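Long-range contacts in alpha-1,6-mannanase (Bacteroides thetaiotaomicron, PDB 4V1S), which probably hydrolyses alpha-1,6-linked mannan, as a glycoside hydrolase family 76 enzyme in the polysaccharide utilisation of a gut symbiont: residues Ala308-Gly313 / Pro358-Thr363; Lys300-Ile305 / Phe340-Phe345. One frame throughout, in Å; residues are numbered along the deposited sequence. Where two conformers were deposited one is given.

Interaction 1 (Ala308-Gly313 / Pro358-Thr363)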
loop_
_atom_site.group_PDB
_atom_site.type_symbol
_atom_site.label_atom_id
_atom_site.label_comp_id
_atom_site.label_asym_id
_atom_site.label_seq_id
_atom_site.Cartn_x
_atom_site.Cartn_y
_atom_site.Cartn_z
ATOM N N ALA A 308 4.963 -9.643 -16.221
ATOM C CA ALA A 308 4.815 -10.348 -14.953
ATOM C C ALA A 308 5.688 -9.777 -13.856
ATOM O O ALA A 308 6.846 -9.366 -14.085
ATOM C CB ALA A 308 5.162 -11.832 -15.108
ATOM N N LEU A 309 5.121 -9.754 -12.657
ATOM C CA LEU A 309 5.835 -9.316 -11.456
ATOM C C LEU A 309 5.963 -10.487 -10.480
ATOM O O LEU A 309 4.974 -11.030 -10.002
ATOM C CB LEU A 309 5.117 -8.138 -10.801
ATOM C CG LEU A 309 5.348 -6.796 -11.500
ATOM C CD1 LEU A 309 4.234 -5.803 -11.206
ATOM C CD2 LEU A 309 6.717 -6.211 -11.106
ATOM N N ASN A 310 7.200 -10.882 -10.215
ATOM C CA ASN A 310 7.482 -12.133 -9.521
ATOM C C ASN A 310 7.509 -11.988 -7.990
ATOM O O ASN A 310 8.514 -12.256 -7.325
ATOM C CB ASN A 310 8.814 -12.694 -10.019
ATOM C CG ASN A 310 9.003 -14.152 -9.684
ATOM O OD1 ASN A 310 8.058 -14.872 -9.397
ATOM N ND2 ASN A 310 10.239 -14.609 -9.777
ATOM N N ASP A 311 6.358 -11.604 -7.437
ATOM C CA ASP A 311 6.178 -11.487 -6.001
ATOM C C ASP A 311 4.671 -11.572 -5.740
ATOM O O ASP A 311 3.846 -11.506 -6.671
ATOM C CB ASP A 311 6.738 -10.140 -5.502
ATOM C CG ASP A 311 7.699 -10.254 -4.285
ATOM O OD1 ASP A 311 8.266 -11.354 -4.008
ATOM O OD2 ASP A 311 7.927 -9.187 -3.638
ATOM N N PRO A 312 4.290 -11.648 -4.461
ATOM C CA PRO A 312 2.865 -11.517 -4.133
ATOM C C PRO A 312 2.318 -10.201 -4.656
ATOM O O PRO A 312 3.004 -9.160 -4.575
ATOM C CB PRO A 312 2.845 -11.538 -2.595
ATOM C CG PRO A 312 4.106 -12.293 -2.220
ATOM C CD PRO A 312 5.107 -11.861 -3.251
ATOM N N GLY A 313 1.106 -10.232 -5.204
ATOM C CA GLY A 313 0.502 -9.001 -5.718
ATOM C C GLY A 313 0.349 -7.896 -4.699
ATOM O O GLY A 313 0.585 -6.741 -5.009
ATOM N N PRO A 358 -4.996 -14.714 -8.232
ATOM C CA PRO A 358 -4.094 -15.470 -7.399
ATOM C C PRO A 358 -3.285 -14.586 -6.446
ATOM O O PRO A 358 -3.189 -13.362 -6.610
ATOM C CB PRO A 358 -3.177 -16.121 -8.420
ATOM C CG PRO A 358 -3.035 -15.053 -9.473
ATOM C CD PRO A 358 -4.432 -14.488 -9.576
ATOM N N GLU A 359 -2.655 -15.230 -5.482
ATOM C CA GLU A 359 -1.803 -14.529 -4.537
ATOM C C GLU A 359 -0.568 -13.893 -5.198
ATOM O O GLU A 359 -0.225 -12.734 -4.898
ATOM C CB GLU A 359 -1.339 -15.489 -3.459
ATOM C CG GLU A 359 -0.393 -14.891 -2.448
ATOM C CD GLU A 359 -0.258 -15.707 -1.177
ATOM O OE1 GLU A 359 -0.643 -16.902 -1.141
ATOM O OE2 GLU A 359 0.282 -15.169 -0.193
ATOM N N HIS A 360 0.048 -14.637 -6.113
ATOM C CA HIS A 360 1.347 -14.259 -6.696
ATOM C C HIS A 360 1.152 -13.791 -8.149
ATOM O O HIS A 360 0.264 -14.284 -8.857
ATOM C CB HIS A 360 2.286 -15.467 -6.581
ATOM C CG HIS A 360 3.743 -15.165 -6.792
ATOM N ND1 HIS A 360 4.632 -14.953 -5.755
ATOM C CD2 HIS A 360 4.475 -15.109 -7.931
ATOM C CE1 HIS A 360 5.839 -14.763 -6.253
ATOM N NE2 HIS A 360 5.763 -14.852 -7.573
ATOM N N TRP A 361 1.951 -12.805 -8.581
ATOM C CA TRP A 361 1.793 -12.218 -9.908
ATOM C C TRP A 361 2.794 -12.703 -10.955
ATOM O O TRP A 361 2.821 -12.201 -12.074
ATOM C CB TRP A 361 1.847 -10.698 -9.812
ATOM C CG TRP A 361 0.603 -10.029 -9.276
ATOM C CD1 TRP A 361 -0.545 -10.614 -8.816
ATOM C CD2 TRP A 361 0.425 -8.624 -9.127
ATOM N NE1 TRP A 361 -1.450 -9.651 -8.430
ATOM C CE2 TRP A 361 -0.869 -8.415 -8.594
ATOM C CE3 TRP A 361 1.244 -7.517 -9.372
ATOM C CZ2 TRP A 361 -1.354 -7.138 -8.306
ATOM C CZ3 TRP A 361 0.768 -6.241 -9.083
ATOM C CH2 TRP A 361 -0.548 -6.063 -8.560
ATOM N N GLY A 362 3.570 -13.723 -10.615
ATOM C CA GLY A 362 4.688 -14.145 -11.462
ATOM C C GLY A 362 4.344 -15.044 -12.634
ATOM O O GLY A 362 5.065 -15.058 -13.629
ATOM N N THR A 363 3.260 -15.822 -12.520
ATOM C CA THR A 363 2.990 -16.892 -13.487
ATOM C C THR A 363 1.517 -16.899 -13.918
ATOM O O THR A 363 0.625 -16.737 -13.084
ATOM C CB THR A 363 3.397 -18.258 -12.914
ATOM O OG1 THR A 363 2.623 -18.550 -11.765
ATOM C CG2 THR A 363 4.823 -18.273 -12.488
#

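Interaction 2 (Lys300-Ile305 / Phe340-Phe345)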
loop_
_atom_site.group_PDB
_atom_site.type_symbol
_atom_site.label_atom_id
_atom_site.label_comp_id
_atom_site.label_asym_id
_atom_site.label_seq_id
_atom_site.Cartn_x
_atom_site.Cartn_y
_atom_site.Cartn_z
ATOM N N LYS A 300 15.087 -7.333 -10.497
ATOM C CA LYS A 300 14.831 -8.515 -9.675
ATOM C C LYS A 300 13.444 -9.134 -9.949
ATOM O O LYS A 300 13.311 -10.349 -10.055
ATOM C CB LYS A 300 14.963 -8.195 -8.197
ATOM C CG LYS A 300 14.717 -9.385 -7.298
ATOM C CD LYS A 300 15.111 -9.115 -5.855
ATOM C CE LYS A 300 14.784 -10.296 -4.964
ATOM N NZ LYS A 300 15.746 -11.415 -5.144
ATOM N N TRP A 301 12.427 -8.283 -10.039
ATOM C CA TRP A 301 11.041 -8.729 -9.979
ATOM C C TRP A 301 10.220 -8.585 -11.246
ATOM O O TRP A 301 9.189 -9.237 -11.351
ATOM C CB TRP A 301 10.287 -8.045 -8.836
ATOM C CG TRP A 301 10.748 -8.432 -7.447
ATOM C CD1 TRP A 301 10.594 -9.641 -6.849
ATOM C CD2 TRP A 301 11.394 -7.580 -6.471
ATOM N NE1 TRP A 301 11.106 -9.616 -5.563
ATOM C CE2 TRP A 301 11.608 -8.366 -5.311
ATOM C CE3 TRP A 301 11.822 -6.244 -6.469
ATOM C CZ2 TRP A 301 12.237 -7.869 -4.173
ATOM C CZ3 TRP A 301 12.464 -5.752 -5.326
ATOM C CH2 TRP A 301 12.660 -6.567 -4.200
ATOM N N TYR A 302 10.664 -7.772 -12.197
ATOM C CA TYR A 302 9.824 -7.468 -13.348
ATOM C C TYR A 302 10.302 -8.141 -14.607
ATOM O O TYR A 302 11.440 -7.945 -15.012
ATOM C CB TYR A 302 9.764 -5.969 -13.571
ATOM C CG TYR A 302 8.836 -5.530 -14.697
ATOM C CD1 TYR A 302 7.498 -5.998 -14.771
ATOM C CD2 TYR A 302 9.264 -4.653 -15.652
ATOM C CE1 TYR A 302 6.647 -5.562 -15.762
ATOM C CE2 TYR A 302 8.402 -4.172 -16.644
ATOM C CZ TYR A 302 7.110 -4.633 -16.715
ATOM O OH TYR A 302 6.248 -4.229 -17.738
ATOM N N ASN A 303 9.426 -8.918 -15.234
ATOM C CA ASN A 303 9.690 -9.429 -16.593
ATOM C C ASN A 303 9.041 -8.409 -17.527
ATOM O O ASN A 303 7.814 -8.387 -17.690
ATOM C CB ASN A 303 9.099 -10.810 -16.755
ATOM C CG ASN A 303 9.219 -11.360 -18.174
ATOM O OD1 ASN A 303 9.361 -10.624 -19.137
ATOM N ND2 ASN A 303 9.141 -12.682 -18.290
ATOM N N SER A 304 9.857 -7.581 -18.174
ATOM C CA SER A 304 9.326 -6.519 -19.013
ATOM C C SER A 304 8.758 -7.023 -20.343
ATOM O O SER A 304 8.073 -6.286 -21.075
ATOM C CB SER A 304 10.384 -5.476 -19.264
ATOM O OG SER A 304 11.272 -5.867 -20.253
ATOM N N ILE A 305 9.053 -8.266 -20.658
ATOM C CA ILE A 305 8.648 -8.814 -21.926
ATOM C C ILE A 305 7.164 -9.163 -21.829
ATOM O O ILE A 305 6.354 -8.726 -22.661
ATOM C CB ILE A 305 9.476 -10.056 -22.325
ATOM C CG1 ILE A 305 10.999 -9.788 -22.244
ATOM C CG2 ILE A 305 9.104 -10.474 -23.738
ATOM C CD1 ILE A 305 11.484 -8.554 -22.982
ATOM N N PHE A 340 1.157 0.015 -17.522
ATOM C CA PHE A 340 0.062 -0.562 -18.283
ATOM C C PHE A 340 0.363 -1.986 -18.730
ATOM O O PHE A 340 -0.515 -2.835 -18.730
ATOM C CB PHE A 340 -0.294 0.280 -19.486
ATOM C CG PHE A 340 -0.937 1.600 -19.150
ATOM C CD1 PHE A 340 -2.103 1.646 -18.436
ATOM C CD2 PHE A 340 -0.390 2.791 -19.609
ATOM C CE1 PHE A 340 -2.713 2.850 -18.159
ATOM C CE2 PHE A 340 -0.989 3.985 -19.331
ATOM C CZ PHE A 340 -2.147 4.017 -18.590
ATOM N N HIS A 341 1.608 -2.248 -19.111
ATOM C CA HIS A 341 1.981 -3.631 -19.499
ATOM C C HIS A 341 1.785 -4.621 -18.319
ATOM O O HIS A 341 1.253 -5.714 -18.490
ATOM C CB HIS A 341 3.422 -3.647 -19.986
ATOM C CG HIS A 341 3.791 -4.863 -20.764
ATOM N ND1 HIS A 341 3.067 -5.298 -21.850
ATOM C CD2 HIS A 341 4.844 -5.703 -20.651
ATOM C CE1 HIS A 341 3.638 -6.378 -22.350
ATOM N NE2 HIS A 341 4.720 -6.640 -21.644
ATOM N N ALA A 342 2.187 -4.201 -17.106
ATOM C CA ALA A 342 2.084 -5.060 -15.927
ATOM C C ALA A 342 0.591 -5.267 -15.583
ATOM O O ALA A 342 0.156 -6.377 -15.281
ATOM C CB ALA A 342 2.852 -4.486 -14.762
ATOM N N ILE A 343 -0.177 -4.190 -15.675
ATOM C CA ILE A 343 -1.626 -4.256 -15.368
ATOM C C ILE A 343 -2.363 -5.103 -16.423
ATOM O O ILE A 343 -3.270 -5.890 -16.086
ATOM C CB ILE A 343 -2.210 -2.841 -15.145
ATOM C CG1 ILE A 343 -1.547 -2.228 -13.893
ATOM C CG2 ILE A 343 -3.711 -2.919 -14.968
ATOM C CD1 ILE A 343 -1.810 -0.761 -13.703
ATOM N N ASN A 344 -1.967 -4.992 -17.687
ATOM C CA ASN A 344 -2.552 -5.835 -18.739
ATOM C C ASN A 344 -2.318 -7.296 -18.455
ATOM O O ASN A 344 -3.197 -8.110 -18.650
ATOM C CB ASN A 344 -1.995 -5.440 -20.117
ATOM C CG ASN A 344 -2.477 -4.053 -20.585
ATOM O OD1 ASN A 344 -3.407 -3.472 -20.043
ATOM N ND2 ASN A 344 -1.829 -3.531 -21.593
ATOM N N PHE A 345 -1.111 -7.622 -17.987
ATOM C CA PHE A 345 -0.785 -8.988 -17.620
ATOM C C PHE A 345 -1.682 -9.510 -16.499
ATOM O O PHE A 345 -2.150 -10.633 -16.542
ATOM C CB PHE A 345 0.695 -9.093 -17.228
ATOM C CG PHE A 345 1.118 -10.481 -16.818
ATOM C CD1 PHE A 345 1.488 -11.397 -17.740
ATOM C CD2 PHE A 345 1.149 -10.830 -15.461
ATOM C CE1 PHE A 345 1.905 -12.669 -17.359
ATOM C CE2 PHE A 345 1.531 -12.099 -15.063
ATOM C CZ PHE A 345 1.925 -13.016 -16.029
#

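Interaction 1 (Ala308-Gly313 / Pro358-Thr363)
Pro312 and His360 face each other as the non-hydrogen-bonded pair of an isolated antiparallel bridge, which ties together two inter-helix loops of the (alpha/alpha)6 barrel expected for this family. Its two hydrogen bonds run from Gly313 N to Glu359 O (2.9 Å) and from Trp361 N to Asp311 O (3.0 Å). The side chains of the second loop then reach back across the first. In one of the two conformers modelled for His360, the ring lies with one face against the Asp311 backbone. There its NE2 gives an almost straight bond, 170° at the hydrogen, to Asn310 OD1, 2.9 Å away; the acceptor lies in the ring plane, and the amide stands nearly perpendicular to it. This ring position follows from a CG anti to the His360 backbone N (chi1 -165°). Leu309 runs alongside the indole, its CD1 meeting the ring edge 3.9 Å from Trp361 CE3. Over the indole face, at the start of helix 313-330, Gly313 CA makes a CH-pi contact 3.3 Å from the centre of the five-membered ring of Trp361. Further out, Phe317, Ile320 and Met383 pack against Trp361, Asp311 OD2 is hydrogen-bonded to Ser264 OG, and Glu359 OE2 to Tyr314 OH.

Interaction 2 (Lys300-Ile305 / Phe340-Phe345)
His341 reaches from helix 334-350 to the chain that leaves helix 284-301 and meets it with one polar bond: His341 NE2 donates to Ile305 O at 2.8 Å, 162° at the hydrogen. The two partners are turned differently in this bond. Relative to the imidazole, the oxygen sits at the edge, practically in the ring plane; relative to the carbonyl, the donor stands 62° above the plane, away from the usual lone-pair directions. With CG anti to the His341 backbone N (chi1 -163°), the ring extends outward from the helix and presents its CD2-NE2 edge to the loop. Ser304 O lies 3.3 Å from His341 CD2, a close approach without a hydrogen bond to the nitrogen.

The Tyr302 side chain crosses that of His341 at about a right angle. Its hydroxyl comes to the imidazole edge, with OH 3.6 Å from His341 CD2, while the ring carbon CE1, next to the hydroxyl-bearing carbon, touches Ala342 CB at 4.1 Å. One face of the phenol carries the following turn of chain, Ser304 CA lying 3.4 Å above the ring plane toward its rim. An Asx turn shapes that chain: Asn303 OD1 accepts from Ile305 N at 2.8 Å and also from Asn306 N, so it holds the peptide nitrogens on both sides of the carbonyl-bearing Ile305.

This is a surface contact between the C-terminal exit of helix 284-301 and the flank of helix 334-350. Helix 313-330 lies beneath it, with Trp323 meeting the Tyr302 ring edge to face and both Trp323 and Ile320 packing on Ala342, while Leu246 of strand 246-252 touches Trp301.

Overall arrangement
Interactions 1 and 2 form a continuous patch, their centres about 10 Å apart, on the same side of the chain's centre and about 16 and 18 Å from it. Their segments alternate along the sequence, so the chain leaving helix 284-301 first meets helix 334-350 and then the loop that follows that helix. Backbone bonds probably join them directly: Asn310 N lies 2.8 Å from Trp301 O, and Asn303 N lies 2.9 Å from Ala308 O. Trp361 O also packs 3.3 Å from Phe345 CE2. The example illustrates how helices next to one another in the chain can be joined by loop-to-loop pairing in a buried contact and by a side-chain-to-backbone bond at the surface.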